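Local coordinates for protein alternansucrase (Leuconostoc mesenteroides, PDB 6HVG) that belongs to glycoside hydrolase family 70, large multidomain enzymes built round a circularly permuted TIM-type barrel, and also carries choline-binding-type repeats, at residues R750-D755 against I1045-S1050; G860-A865 against S883-K888. One frame throughout, in Å; residues are numbered along the deposited sequence.

Contact 1 of 2, residues R750-D755 against I1045-S1050; sequences RAHDYD and IYEGFS
Glu1047 reaches out from the 1045-1047 strand and takes hold of His752 twice through one oxygen. With CG anti to the backbone N (chi1 -175°) and the chain extended beyond it, the carboxylate is carried across to the loop 750-755. OE2 accepts from His752 ND1 at 2.7 Å, a bond lying in the imidazole plane and meeting the oxygen nearly along its C-O axis. The backbone N of His752 reaches the same OE2 at 3.2 Å, from above the carboxylate plane. Gripping main chain and ring together, this acid fixes the rotation of the imidazole, whose plane stands 79° from the carboxylate. Glu1047 OE1 accepts a hydrogen bond from a water 3.0 Å away, which also donates to Arg750 O and so bridges the two segments. The small side chain of Ala751 lets the carboxylate lie close beside the loop, its CB 3.8 Å from Glu1047 OE1. Further on, Phe1049 places CZ over one face of the imidazole, 3.6 Å from His752 CG; the two rings are obliquely inclined. Asp753 CG lies toward the rim of the opposite face, and the ring of Tyr1110 also meets the imidazole. In the parallel barrel sheet, strand 1045-1047 runs between strands 821-825 and 1081-1083, while the loop 750-755 links strand 745-747, the neighbour of 821-825 on its other side, to helix 757-766.

Contact 2 of 2, residues G860-A865 against S883-K888; sequences GGQTMA and SVRFGK
Gly860 offers its carbonyl to Arg885, whose chain, bent at chi2 and chi3, doubles back to bring NE 2.8 Å from Gly860 O. The oxygen lies in the guanidinium plane; NH2 adds a weak bond to it, while NH1 turns to Thr816 O. Glycine suits position 860, where phi is positive at 80°. Gly861 O receives a weak bond from Phe886 N at 3.4 Å, and the ring of Phe886 packs obliquely by the same carbonyl. Gln862 faces Arg885 in a non-hydrogen-bonded pair, its CB 3.6 Å from Arg885 CD. The extended chain of Gln862 carries the amide past this point, so that NE2 donates to Ser883 OG at 3.0 Å, close to the amide plane; Lys818 N binds OE1, and Asn817 OD1 also takes a bond from NE2. Thr863 and Val884 form the hydrogen-bonded pair: Thr863 N reaches Val884 O at 3.2 Å, and Val884 N returns to Thr863 O at 3.1 Å. These beta-branched residues suit an extended strand and lie side by side on the face away from Gln862, with Thr863 CG2 meeting the edge of the Phe886 ring, 3.7 Å from CZ. Met864, back on the Gln862 face, completes the ladder opposite Ser883, and its CE comes near Ser883 OG. The two strands form a long-looped beta hairpin, flanked by strands 735-736 and 910-915 in an antiparallel sheet, consistent with domain C of this family.

Both contacts are buried, yet they sit differently: contact 1 lies about 20 Å from the centre of the chain and contact 2 about 41 Å, with about 27 Å between their centres and no touch. They share no strand. Contact 1 joins segments nearly 300 residues apart within the parallel barrel, whereas contact 2, nested inside that long span, ties two successive strands of an antiparallel sheet. The chemistry follows: in contact 1 side chains carry the joint, an acid and a water gripping a loop, while in contact 2 paired backbone bonds are joined by side-chain bonds on the Gln862 face and at the Gly860 end.

Contact 1 of 2, residues R750-D755 against I1045-S1050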
loop_
_atom_site.group_PDB
_atom_site.type_symbol
_atom_site.label_atom_id
_atom_site.label_comp_id
_atom_site.label_asym_id
_atom_site.label_seq_id
_atom_site.Cartn_x
_atom_site.Cartn_y
_atom_site.Cartn_z
ATOM N N ARG A 750 -12.599 -4.648 15.748
ATOM C CA ARG A 750 -12.354 -4.743 14.305
ATOM C C ARG A 750 -13.200 -3.729 13.577
ATOM O O ARG A 750 -14.136 -3.179 14.138
ATOM C CB ARG A 750 -12.671 -6.157 13.760
ATOM C CG ARG A 750 -11.776 -7.236 14.332
ATOM C CD ARG A 750 -11.565 -8.386 13.368
ATOM N NE ARG A 750 -12.819 -9.071 13.072
ATOM C CZ ARG A 750 -13.309 -9.300 11.864
ATOM N NH1 ARG A 750 -12.675 -8.919 10.766
ATOM N NH2 ARG A 750 -14.465 -9.925 11.758
ATOM N N ALA A 751 -12.864 -3.492 12.314
ATOM C CA ALA A 751 -13.610 -2.565 11.485
ATOM C C ALA A 751 -13.668 -3.050 10.049
ATOM O O ALA A 751 -12.976 -3.991 9.682
ATOM C CB ALA A 751 -12.984 -1.184 11.577
ATOM N N HIS A 752 -14.477 -2.387 9.231
ATOM C CA HIS A 752 -14.602 -2.725 7.813
ATOM C C HIS A 752 -13.225 -2.620 7.151
ATOM O O HIS A 752 -12.946 -3.308 6.173
ATOM C CB HIS A 752 -15.619 -1.800 7.112
ATOM C CG HIS A 752 -15.099 -0.409 6.831
ATOM N ND1 HIS A 752 -15.184 0.622 7.743
ATOM C CD2 HIS A 752 -14.485 0.113 5.740
ATOM C CE1 HIS A 752 -14.646 1.716 7.227
ATOM N NE2 HIS A 752 -14.215 1.435 6.011
ATOM N N ASP A 753 -12.381 -1.753 7.725
ATOM C CA ASP A 753 -11.038 -1.501 7.246
ATOM C C ASP A 753 -9.966 -1.829 8.291
ATOM O O ASP A 753 -8.837 -1.353 8.187
ATOM C CB ASP A 753 -10.901 -0.033 6.812
ATOM C CG ASP A 753 -11.124 0.964 7.964
ATOM O OD1 ASP A 753 -11.499 0.553 9.088
ATOM O OD2 ASP A 753 -10.915 2.176 7.744
ATOM N N TYR A 754 -10.295 -2.645 9.282
ATOM C CA TYR A 754 -9.289 -3.066 10.243
ATOM C C TYR A 754 -9.469 -4.538 10.561
ATOM O O TYR A 754 -10.540 -4.937 10.958
ATOM C CB TYR A 754 -9.318 -2.198 11.498
ATOM C CG TYR A 754 -8.220 -2.541 12.478
ATOM C CD1 TYR A 754 -6.970 -1.957 12.400
ATOM C CD2 TYR A 754 -8.433 -3.473 13.467
ATOM C CE1 TYR A 754 -5.963 -2.285 13.292
ATOM C CE2 TYR A 754 -7.438 -3.813 14.362
ATOM C CZ TYR A 754 -6.205 -3.221 14.274
ATOM O OH TYR A 754 -5.255 -3.602 15.192
ATOM N N ASP A 755 -8.394 -5.310 10.368
ATOM C CA ASP A 755 -8.384 -6.773 10.490
ATOM C C ASP A 755 -9.428 -7.477 9.627
ATOM O O ASP A 755 -9.953 -8.527 10.010
ATOM C CB ASP A 755 -8.526 -7.205 11.951
ATOM C CG ASP A 755 -7.291 -6.892 12.779
ATOM O OD1 ASP A 755 -6.328 -6.345 12.214
ATOM O OD2 ASP A 755 -7.283 -7.197 13.995
ATOM N N ILE A 1045 -22.465 2.139 18.876
ATOM C CA ILE A 1045 -22.519 2.281 17.424
ATOM C C ILE A 1045 -22.382 0.917 16.789
ATOM O O ILE A 1045 -21.592 0.104 17.245
ATOM C CB ILE A 1045 -21.379 3.161 16.895
ATOM C CG1 ILE A 1045 -21.398 4.528 17.569
ATOM C CG2 ILE A 1045 -21.510 3.353 15.396
ATOM C CD1 ILE A 1045 -20.150 5.328 17.340
ATOM N N TYR A 1046 -23.150 0.668 15.751
ATOM C CA TYR A 1046 -23.023 -0.559 15.005
ATOM C C TYR A 1046 -22.542 -0.186 13.631
ATOM O O TYR A 1046 -23.223 0.545 12.903
ATOM C CB TYR A 1046 -24.360 -1.265 14.920
ATOM C CG TYR A 1046 -24.385 -2.548 14.140
ATOM C CD1 TYR A 1046 -23.734 -3.675 14.601
ATOM C CD2 TYR A 1046 -25.093 -2.646 12.958
ATOM C CE1 TYR A 1046 -23.771 -4.867 13.900
ATOM C CE2 TYR A 1046 -25.147 -3.837 12.256
ATOM C CZ TYR A 1046 -24.478 -4.943 12.729
ATOM O OH TYR A 1046 -24.537 -6.116 12.020
ATOM N N GLU A 1047 -21.349 -0.661 13.295
ATOM C CA GLU A 1047 -20.811 -0.472 11.965
ATOM C C GLU A 1047 -21.346 -1.611 11.152
ATOM O O GLU A 1047 -20.845 -2.738 11.255
ATOM C CB GLU A 1047 -19.314 -0.542 12.054
ATOM C CG GLU A 1047 -18.620 -0.241 10.746
ATOM C CD GLU A 1047 -17.147 -0.580 10.823
ATOM O OE1 GLU A 1047 -16.801 -1.475 11.610
ATOM O OE2 GLU A 1047 -16.341 0.055 10.125
ATOM N N GLY A 1048 -22.374 -1.339 10.352
ATOM C CA GLY A 1048 -23.225 -2.407 9.800
ATOM C C GLY A 1048 -23.044 -2.722 8.317
ATOM O O GLY A 1048 -23.991 -2.643 7.567
ATOM N N PHE A 1049 -21.824 -3.015 7.899
ATOM C CA PHE A 1049 -21.553 -3.400 6.554
ATOM C C PHE A 1049 -20.177 -3.962 6.562
ATOM O O PHE A 1049 -19.415 -3.762 7.491
ATOM C CB PHE A 1049 -21.620 -2.200 5.605
ATOM C CG PHE A 1049 -20.501 -1.228 5.776
ATOM C CD1 PHE A 1049 -20.530 -0.281 6.790
ATOM C CD2 PHE A 1049 -19.413 -1.245 4.897
ATOM C CE1 PHE A 1049 -19.493 0.610 6.955
ATOM C CE2 PHE A 1049 -18.407 -0.340 5.040
ATOM C CZ PHE A 1049 -18.431 0.590 6.072
ATOM N N SER A 1050 -19.871 -4.677 5.501
ATOM C CA SER A 1050 -18.536 -5.203 5.248
ATOM C C SER A 1050 -18.179 -4.872 3.812
ATOM O O SER A 1050 -19.045 -4.935 2.934
ATOM C CB SER A 1050 -18.562 -6.694 5.437
ATOM O OG SER A 1050 -17.512 -7.322 4.739
HETATM O O HOH W 1 -15.985 -1.269 14.522
#

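Contact 2 of 2, residues G860-A865 against S883-K888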
loop_
_atom_site.group_PDB
_atom_site.type_symbol
_atom_site.label_atom_id
_atom_site.label_comp_id
_atom_site.label_asym_id
_atom_site.label_seq_id
_atom_site.Cartn_x
_atom_site.Cartn_y
_atom_site.Cartn_z
ATOM N N GLY A 860 -21.879 2.751 36.474
ATOM C CA GLY A 860 -21.048 3.039 37.618
ATOM C C GLY A 860 -19.574 3.004 37.320
ATOM O O GLY A 860 -19.140 2.853 36.180
ATOM N N GLY A 861 -18.790 3.122 38.376
ATOM C CA GLY A 861 -17.350 3.176 38.257
ATOM C C GLY A 861 -16.750 1.879 37.756
ATOM O O GLY A 861 -17.444 0.864 37.640
ATOM N N GLN A 862 -15.456 1.911 37.463
ATOM C CA GLN A 862 -14.748 0.724 36.988
ATOM C C GLN A 862 -13.480 0.493 37.770
ATOM O O GLN A 862 -12.887 1.437 38.303
ATOM C CB GLN A 862 -14.418 0.864 35.506
ATOM C CG GLN A 862 -13.677 -0.318 34.910
ATOM C CD GLN A 862 -13.622 -0.278 33.399
ATOM O OE1 GLN A 862 -13.911 0.743 32.782
ATOM N NE2 GLN A 862 -13.328 -1.428 32.797
ATOM N N THR A 863 -13.091 -0.776 37.867
ATOM C CA THR A 863 -11.721 -1.141 38.244
ATOM C C THR A 863 -11.226 -2.188 37.276
ATOM O O THR A 863 -11.999 -2.847 36.582
ATOM C CB THR A 863 -11.567 -1.737 39.658
ATOM O OG1 THR A 863 -12.374 -2.916 39.774
ATOM C CG2 THR A 863 -11.945 -0.729 40.741
ATOM N N MET A 864 -9.911 -2.300 37.231
ATOM C CA MET A 864 -9.245 -3.225 36.360
ATOM C C MET A 864 -7.923 -3.577 37.037
ATOM O O MET A 864 -7.196 -2.695 37.517
ATOM C CB MET A 864 -9.030 -2.612 34.976
ATOM C CG MET A 864 -8.661 -3.617 33.904
ATOM S SD MET A 864 -8.371 -2.880 32.261
ATOM C CE MET A 864 -10.040 -2.630 31.711
ATOM N N ALA A 865 -7.640 -4.875 37.097
ATOM C CA ALA A 865 -6.448 -5.404 37.751
ATOM C C ALA A 865 -6.040 -6.682 37.033
ATOM O O ALA A 865 -6.773 -7.190 36.190
ATOM C CB ALA A 865 -6.723 -5.694 39.214
ATOM N N SER A 883 -11.929 -7.226 35.507
ATOM C CA SER A 883 -12.590 -5.937 35.242
ATOM C C SER A 883 -13.985 -5.969 35.822
ATOM O O SER A 883 -14.740 -6.910 35.564
ATOM C CB SER A 883 -12.663 -5.634 33.735
ATOM O OG SER A 883 -13.198 -4.346 33.476
ATOM N N VAL A 884 -14.320 -4.930 36.584
ATOM C CA VAL A 884 -15.570 -4.842 37.324
ATOM C C VAL A 884 -16.253 -3.515 37.057
ATOM O O VAL A 884 -15.577 -2.522 36.902
ATOM C CB VAL A 884 -15.331 -4.933 38.856
ATOM C CG1 VAL A 884 -16.617 -4.669 39.628
ATOM C CG2 VAL A 884 -14.735 -6.293 39.221
ATOM N N ARG A 885 -17.581 -3.517 36.987
ATOM C CA ARG A 885 -18.391 -2.304 37.049
ATOM C C ARG A 885 -19.350 -2.459 38.247
ATOM O O ARG A 885 -19.920 -3.520 38.443
ATOM C CB ARG A 885 -19.182 -2.078 35.742
ATOM C CG ARG A 885 -18.370 -1.618 34.511
ATOM C CD ARG A 885 -17.698 -0.217 34.630
ATOM N NE ARG A 885 -18.579 0.909 34.316
ATOM C CZ ARG A 885 -19.009 1.208 33.089
ATOM N NH1 ARG A 885 -18.647 0.497 32.026
ATOM N NH2 ARG A 885 -19.821 2.240 32.915
ATOM N N PHE A 886 -19.580 -1.385 39.005
ATOM C CA PHE A 886 -20.307 -1.454 40.278
ATOM C C PHE A 886 -21.846 -1.268 40.297
ATOM O O PHE A 886 -22.499 -1.838 41.163
ATOM C CB PHE A 886 -19.698 -0.453 41.249
ATOM C CG PHE A 886 -18.235 -0.637 41.469
ATOM C CD1 PHE A 886 -17.746 -1.792 42.063
ATOM C CD2 PHE A 886 -17.338 0.338 41.066
ATOM C CE1 PHE A 886 -16.385 -1.969 42.269
ATOM C CE2 PHE A 886 -15.976 0.171 41.272
ATOM C CZ PHE A 886 -15.496 -0.991 41.878
ATOM N N GLY A 887 -22.422 -0.455 39.410
ATOM C CA GLY A 887 -23.853 -0.136 39.442
ATOM C C GLY A 887 -24.038 1.344 39.253
ATOM O O GLY A 887 -23.060 2.026 39.117
ATOM N N LYS A 888 -25.261 1.863 39.273
ATOM C CA LYS A 888 -25.513 3.207 38.757
ATOM C C LYS A 888 -24.806 4.354 39.453
ATOM O O LYS A 888 -24.126 5.167 38.786
ATOM C CB LYS A 888 -26.983 3.546 38.657
ATOM C CG LYS A 888 -27.232 4.569 37.562
ATOM C CD LYS A 888 -28.678 5.035 37.520
ATOM C CE LYS A 888 -29.086 5.599 36.155
ATOM N NZ LYS A 888 -29.384 4.537 35.142
#